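Geranylgeranyl pyrophosphate synthetase (Pyrococcus horikoshii, PDB 1WY0) probably catalyses the chain elongation of allylic diphosphates with isopentenyl diphosphate to give geranylgeranyl diphosphate, a precursor of archaeal membrane lipids. Local coordinates at residues A38-L43 and P99-I104; K47-F52 and A180-S185. All blocks are in the same frame, centred on the assembly; numbering follows the deposited sequence.

In the fold
Helix 69-90 lies between the two contacts in this all-helical isoprenoid synthase fold. Interaction 1 meets it through Tyr41, packed on Asn80 and Val84; interaction 2 meets it through Arg50 and Leu181, both against His79. That helix carries Asp87 of the first aspartate-rich motif, which in relatives binds magnesium ions and the allylic diphosphate. The centres of the contacts are about 20 Å apart, yet they touch where Arg48 NH2 lies 2.5 Å from Pro42 O, probably a hydrogen bond though unusually short. Helices 32-40 and 49-57 are consecutive in the chain. A bound mercury(II) ion lies about 13 Å from the side chain of Tyr41, and one about 10 Å from that of Leu181.

Interaction 1. Residues A38-L43 and P99-I104; sequences ARHYPL and PTVHRI
His40 and Tyr41, in segment 38-43, grip the loop and short helix 101-105 that follow the aspartate-rich motif of this all-helical isoprenoid synthase fold. With CG anti to the backbone N (chi1 -170°), the imidazole of His40 is directed at segment 99-104. Its CB and then CD2 pass Val101 CG2, CD2 at 3.9 Å; CE1 meets Ile104 CD1, a methyl lying over one ring face, 4.0 Å from the His40 centroid. At the tip, NE2 donates to Pro99 O at 3.1 Å, nearly in line with the C=O, but the bond is bent at the hydrogen (143°) and the oxygen sits 22° out of the ring plane. Trp105 meets the same ring edge-to-face. Replacing this imidazole by an alanine methyl is likely to leave Pro99 O without its donor and Ile104 CD1 without the ring face it lies over. Val101 CG2 lies over one face of the Tyr41 ring, a CH-pi contact 3.7 Å from the centroid. Thr100 OG1 turns to the backbone oxygens of Asp92 and Glu93, while CG2 is in van der Waals contact with Tyr41 OH (3.2 Å). That hydroxyl weakly hydrogen-bonds Asp87 OD2 and accepts a weak bond from Val101 N at 3.3 Å.

Interaction 2. Residues K47-F52 and A180-S185; sequences KRVRPF and ALFEAS
Arg50 and Ser185 mark the tight part of this contact, where helices 49-57 and 167-193 bring their backbones to 6.0 Å between the CA atoms of these two residues. The small serine permits this approach: its CB lies 3.7 Å from Arg50 O, and its OG sits alongside Arg50 CB. The buried hydroxyl is satisfied within its own helix, donating to Leu181 O at 2.8 Å. Its first torsion, chi1 -60°, sets OG beside the backbone N, from where it can fold back on the preceding turn. Leu181 O thus takes two bonds, from OG and N of Ser185, which reach it from opposite faces of the carbonyl plane.

The looser side is the Arg50 side chain, partly exposed like Val49, whose contacts are mostly about 4.0 Å. Arg50 runs extended from CG to NE, crossing Phe182 and Leu181 at about right angles. Phe182 does not stack on the guanidinium: the planes stand 71° apart, and CE1 of the phenyl is set 3.9 Å above the centre of the guanidinium face, while Arg50 NH2 lies at the ring edge, in its plane. A nearly eclipsed first torsion, chi1 -126°, carries the Phe182 ring to this position. Its far atom, CZ, stays close to Val49 CG1, at 3.7 Å. On the other flank Leu181 CD2 only brushes Arg50 CD.

His79 of helix 69-90 touches both Arg50 and Leu181, adding a third helix. Segment 47-52 belongs to the GGKRxRP sequence of polyprenyl synthetases, which in relatives helps bind the diphosphate of isopentenyl diphosphate; Arg50, whose guanidinium face is covered by the edge atom CE1 of Phe182, is consistent with a wall of that site.

Interaction 1. Residues A38-L43 and P99-I104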
loop_
_atom_site.group_PDB
_atom_site.type_symbol
_atom_site.label_atom_id
_atom_site.label_comp_id
_atom_site.label_asym_id
_atom_site.label_seq_id
_atom_site.Cartn_x
_atom_site.Cartn_y
_atom_site.Cartn_z
ATOM N N ALA A 38 -6.345 4.402 10.899
ATOM C CA ALA A 38 -5.597 5.240 9.959
ATOM C C ALA A 38 -5.266 6.625 10.534
ATOM O O ALA A 38 -4.191 7.176 10.281
ATOM C CB ALA A 38 -6.388 5.403 8.667
ATOM N N ARG A 39 -6.198 7.187 11.295
ATOM C CA ARG A 39 -6.013 8.497 11.913
ATOM C C ARG A 39 -5.094 8.481 13.128
ATOM O O ARG A 39 -4.540 9.511 13.498
ATOM C CB ARG A 39 -7.370 9.074 12.342
ATOM C CG ARG A 39 -8.147 9.766 11.232
ATOM C CD ARG A 39 -9.645 9.827 11.562
ATOM N NE ARG A 39 -9.924 10.601 12.768
ATOM C CZ ARG A 39 -10.216 11.898 12.779
ATOM N NH1 ARG A 39 -10.276 12.578 11.645
ATOM N NH2 ARG A 39 -10.429 12.519 13.932
ATOM N N HIS A 40 -4.925 7.318 13.747
ATOM C CA HIS A 40 -4.112 7.215 14.953
ATOM C C HIS A 40 -2.738 7.901 14.922
ATOM O O HIS A 40 -2.440 8.736 15.783
ATOM C CB HIS A 40 -3.952 5.744 15.355
ATOM C CG HIS A 40 -3.330 5.560 16.706
ATOM N ND1 HIS A 40 -3.935 5.988 17.867
ATOM C CD2 HIS A 40 -2.142 5.028 17.079
ATOM C CE1 HIS A 40 -3.148 5.731 18.896
ATOM N NE2 HIS A 40 -2.053 5.149 18.445
ATOM N N TYR A 41 -1.882 7.570 13.959
ATOM C CA TYR A 41 -0.573 8.226 13.951
ATOM C C TYR A 41 -0.647 9.702 13.571
ATOM O O TYR A 41 0.013 10.531 14.189
ATOM C CB TYR A 41 0.414 7.481 13.049
ATOM C CG TYR A 41 0.937 6.191 13.661
ATOM C CD1 TYR A 41 0.690 5.876 14.999
ATOM C CD2 TYR A 41 1.681 5.294 12.901
ATOM C CE1 TYR A 41 1.169 4.701 15.560
ATOM C CE2 TYR A 41 2.167 4.119 13.449
ATOM C CZ TYR A 41 1.911 3.822 14.776
ATOM O OH TYR A 41 2.397 2.644 15.311
ATOM N N PRO A 42 -1.446 10.051 12.547
ATOM C CA PRO A 42 -1.571 11.453 12.141
ATOM C C PRO A 42 -2.047 12.341 13.302
ATOM O O PRO A 42 -1.662 13.505 13.398
ATOM C CB PRO A 42 -2.587 11.383 11.007
ATOM C CG PRO A 42 -2.224 10.089 10.352
ATOM C CD PRO A 42 -2.054 9.167 11.539
ATOM N N LEU A 43 -2.885 11.778 14.172
ATOM C CA LEU A 43 -3.461 12.443 15.341
ATOM C C LEU A 43 -2.456 12.572 16.493
ATOM O O LEU A 43 -2.654 13.292 17.462
ATOM C CB LEU A 43 -4.672 11.622 15.815
ATOM C CG LEU A 43 -5.998 12.058 15.191
ATOM C CD1 LEU A 43 -7.175 11.257 15.754
ATOM C CD2 LEU A 43 -6.325 13.531 15.446
ATOM N N PRO A 99 0.262 3.210 22.415
ATOM C CA PRO A 99 0.374 1.927 21.723
ATOM C C PRO A 99 0.387 2.098 20.196
ATOM O O PRO A 99 -0.145 3.055 19.654
ATOM C CB PRO A 99 -0.830 1.083 22.137
ATOM C CG PRO A 99 -1.417 1.699 23.407
ATOM C CD PRO A 99 -0.919 3.211 23.273
ATOM N N THR A 100 1.056 1.152 19.502
ATOM C CA THR A 100 1.080 1.206 18.041
ATOM C C THR A 100 -0.254 0.737 17.433
ATOM O O THR A 100 -1.091 0.125 18.079
ATOM C CB THR A 100 2.229 0.335 17.527
ATOM O OG1 THR A 100 2.218 -0.921 18.207
ATOM C CG2 THR A 100 3.567 1.032 17.784
ATOM N N VAL A 101 -0.441 1.087 16.145
ATOM C CA VAL A 101 -1.702 0.751 15.490
ATOM C C VAL A 101 -1.980 -0.751 15.549
ATOM O O VAL A 101 -3.072 -1.200 15.874
ATOM C CB VAL A 101 -1.615 1.204 14.037
ATOM C CG1 VAL A 101 -2.861 0.754 13.278
ATOM C CG2 VAL A 101 -1.504 2.718 13.973
ATOM N N HIS A 102 -1.007 -1.594 15.231
ATOM C CA HIS A 102 -1.258 -3.033 15.220
ATOM C C HIS A 102 -1.608 -3.627 16.589
ATOM O O HIS A 102 -2.386 -4.573 16.678
ATOM C CB HIS A 102 -0.075 -3.770 14.576
ATOM C CG HIS A 102 1.159 -3.811 15.422
ATOM N ND1 HIS A 102 2.183 -2.893 15.293
ATOM C CD2 HIS A 102 1.517 -4.634 16.435
ATOM C CE1 HIS A 102 3.115 -3.145 16.194
ATOM N NE2 HIS A 102 2.735 -4.198 16.899
ATOM N N ARG A 103 -1.063 -3.063 17.662
ATOM C CA ARG A 103 -1.375 -3.570 18.991
ATOM C C ARG A 103 -2.792 -3.217 19.416
ATOM O O ARG A 103 -3.446 -3.994 20.113
ATOM C CB ARG A 103 -0.388 -3.027 20.022
ATOM C CG ARG A 103 1.027 -3.561 19.882
ATOM C CD ARG A 103 1.835 -3.182 21.103
ATOM N NE ARG A 103 1.166 -3.629 22.323
ATOM C CZ ARG A 103 1.198 -2.971 23.477
ATOM N NH1 ARG A 103 1.872 -1.829 23.577
ATOM N NH2 ARG A 103 0.544 -3.450 24.527
ATOM N N ILE A 104 -3.273 -2.048 19.000
ATOM C CA ILE A 104 -4.620 -1.611 19.346
ATOM C C ILE A 104 -5.715 -2.258 18.505
ATOM O O ILE A 104 -6.733 -2.713 19.037
ATOM C CB ILE A 104 -4.791 -0.091 19.170
ATOM C CG1 ILE A 104 -3.821 0.674 20.071
ATOM C CG2 ILE A 104 -6.220 0.307 19.498
ATOM C CD1 ILE A 104 -3.939 2.192 19.903
#

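Interaction 2. Residues K47-F52 and A180-S185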
loop_
_atom_site.group_PDB
_atom_site.type_symbol
_atom_site.label_atom_id
_atom_site.label_comp_id
_atom_site.label_asym_id
_atom_site.label_seq_id
_atom_site.Cartn_x
_atom_site.Cartn_y
_atom_site.Cartn_z
ATOM N N LYS A 47 5.091 16.606 13.812
ATOM C CA LYS A 47 5.454 17.994 13.538
ATOM C C LYS A 47 5.360 18.339 12.048
ATOM O O LYS A 47 5.430 19.493 11.649
ATOM C CB LYS A 47 6.879 18.219 14.041
ATOM C CG LYS A 47 6.967 18.146 15.568
ATOM C CD LYS A 47 8.384 18.405 16.084
ATOM C CE LYS A 47 8.529 18.095 17.578
ATOM N NZ LYS A 47 9.393 19.092 18.209
ATOM N N ARG A 48 5.177 17.335 11.195
ATOM C CA ARG A 48 5.036 17.553 9.759
ATOM C C ARG A 48 6.276 18.166 9.115
ATOM O O ARG A 48 6.163 19.047 8.265
ATOM C CB ARG A 48 3.833 18.459 9.462
ATOM C CG ARG A 48 2.585 18.200 10.297
ATOM C CD ARG A 48 2.092 16.757 10.208
ATOM N NE ARG A 48 0.800 16.610 10.880
ATOM C CZ ARG A 48 0.327 15.469 11.369
ATOM N NH1 ARG A 48 1.038 14.353 11.268
ATOM N NH2 ARG A 48 -0.853 15.445 11.967
ATOM N N VAL A 49 7.453 17.696 9.507
ATOM C CA VAL A 49 8.699 18.206 8.951
ATOM C C VAL A 49 8.795 17.996 7.443
ATOM O O VAL A 49 9.266 18.873 6.720
ATOM C CB VAL A 49 9.917 17.540 9.616
ATOM C CG1 VAL A 49 11.182 17.877 8.849
ATOM C CG2 VAL A 49 10.040 18.016 11.057
ATOM N N ARG A 50 8.363 16.830 6.967
ATOM C CA ARG A 50 8.421 16.541 5.541
ATOM C C ARG A 50 7.557 17.509 4.748
ATOM O O ARG A 50 8.022 18.103 3.782
ATOM C CB ARG A 50 8.013 15.087 5.282
ATOM C CG ARG A 50 9.092 14.128 5.748
ATOM C CD ARG A 50 8.702 12.662 5.675
ATOM N NE ARG A 50 9.753 11.850 6.280
ATOM C CZ ARG A 50 10.054 11.858 7.575
ATOM N NH1 ARG A 50 9.377 12.623 8.417
ATOM N NH2 ARG A 50 11.057 11.119 8.023
ATOM N N PRO A 51 6.287 17.682 5.142
ATOM C CA PRO A 51 5.421 18.611 4.415
ATOM C C PRO A 51 6.016 20.023 4.473
ATOM O O PRO A 51 5.957 20.775 3.502
ATOM C CB PRO A 51 4.099 18.515 5.173
ATOM C CG PRO A 51 4.114 17.131 5.722
ATOM C CD PRO A 51 5.534 16.977 6.194
ATOM N N PHE A 52 6.590 20.374 5.620
ATOM C CA PHE A 52 7.209 21.683 5.793
ATOM C C PHE A 52 8.301 21.880 4.751
ATOM O O PHE A 52 8.458 22.963 4.199
ATOM C CB PHE A 52 7.822 21.820 7.193
ATOM C CG PHE A 52 8.413 23.182 7.468
ATOM C CD1 PHE A 52 7.593 24.291 7.643
ATOM C CD2 PHE A 52 9.790 23.356 7.536
ATOM C CE1 PHE A 52 8.137 25.550 7.885
ATOM C CE2 PHE A 52 10.346 24.613 7.778
ATOM C CZ PHE A 52 9.514 25.712 7.954
ATOM N N ALA A 180 15.105 8.803 0.633
ATOM C CA ALA A 180 14.307 8.981 -0.578
ATOM C C ALA A 180 13.131 9.943 -0.377
ATOM O O ALA A 180 12.906 10.866 -1.150
ATOM C CB ALA A 180 13.791 7.610 -1.019
ATOM N N LEU A 181 12.340 9.671 0.678
ATOM C CA LEU A 181 11.147 10.482 0.907
ATOM C C LEU A 181 11.494 11.932 1.259
ATOM O O LEU A 181 10.754 12.862 0.964
ATOM C CB LEU A 181 10.343 9.847 2.042
ATOM C CG LEU A 181 8.889 10.327 2.068
ATOM C CD1 LEU A 181 8.159 10.035 0.756
ATOM C CD2 LEU A 181 8.067 9.663 3.173
ATOM N N PHE A 182 12.631 12.096 1.918
ATOM C CA PHE A 182 13.039 13.433 2.299
ATOM C C PHE A 182 13.432 14.174 1.036
ATOM O O PHE A 182 13.027 15.312 0.824
ATOM C CB PHE A 182 14.210 13.396 3.276
ATOM C CG PHE A 182 13.957 14.169 4.537
ATOM C CD1 PHE A 182 13.343 13.566 5.625
ATOM C CD2 PHE A 182 14.299 15.513 4.623
ATOM C CE1 PHE A 182 13.070 14.286 6.782
ATOM C CE2 PHE A 182 14.029 16.248 5.781
ATOM C CZ PHE A 182 13.414 15.632 6.857
ATOM N N GLU A 183 14.205 13.515 0.186
ATOM C CA GLU A 183 14.629 14.122 -1.071
ATOM C C GLU A 183 13.399 14.505 -1.891
ATOM O O GLU A 183 13.333 15.595 -2.465
ATOM C CB GLU A 183 15.482 13.141 -1.869
ATOM C CG GLU A 183 15.667 13.538 -3.321
ATOM C CD GLU A 183 16.499 12.546 -4.086
ATOM O OE1 GLU A 183 15.958 11.924 -5.009
ATOM O OE2 GLU A 183 17.690 12.370 -3.765
ATOM N N ALA A 184 12.427 13.600 -1.942
ATOM C CA ALA A 184 11.198 13.829 -2.686
ATOM C C ALA A 184 10.450 15.047 -2.166
ATOM O O ALA A 184 9.825 15.764 -2.934
ATOM C CB ALA A 184 10.308 12.607 -2.607
ATOM N N SER A 185 10.505 15.266 -0.857
ATOM C CA SER A 185 9.841 16.401 -0.236
ATOM C C SER A 185 10.389 17.710 -0.813
ATOM O O SER A 185 9.633 18.569 -1.271
ATOM C CB SER A 185 10.069 16.381 1.281
ATOM O OG SER A 185 9.565 15.195 1.868
#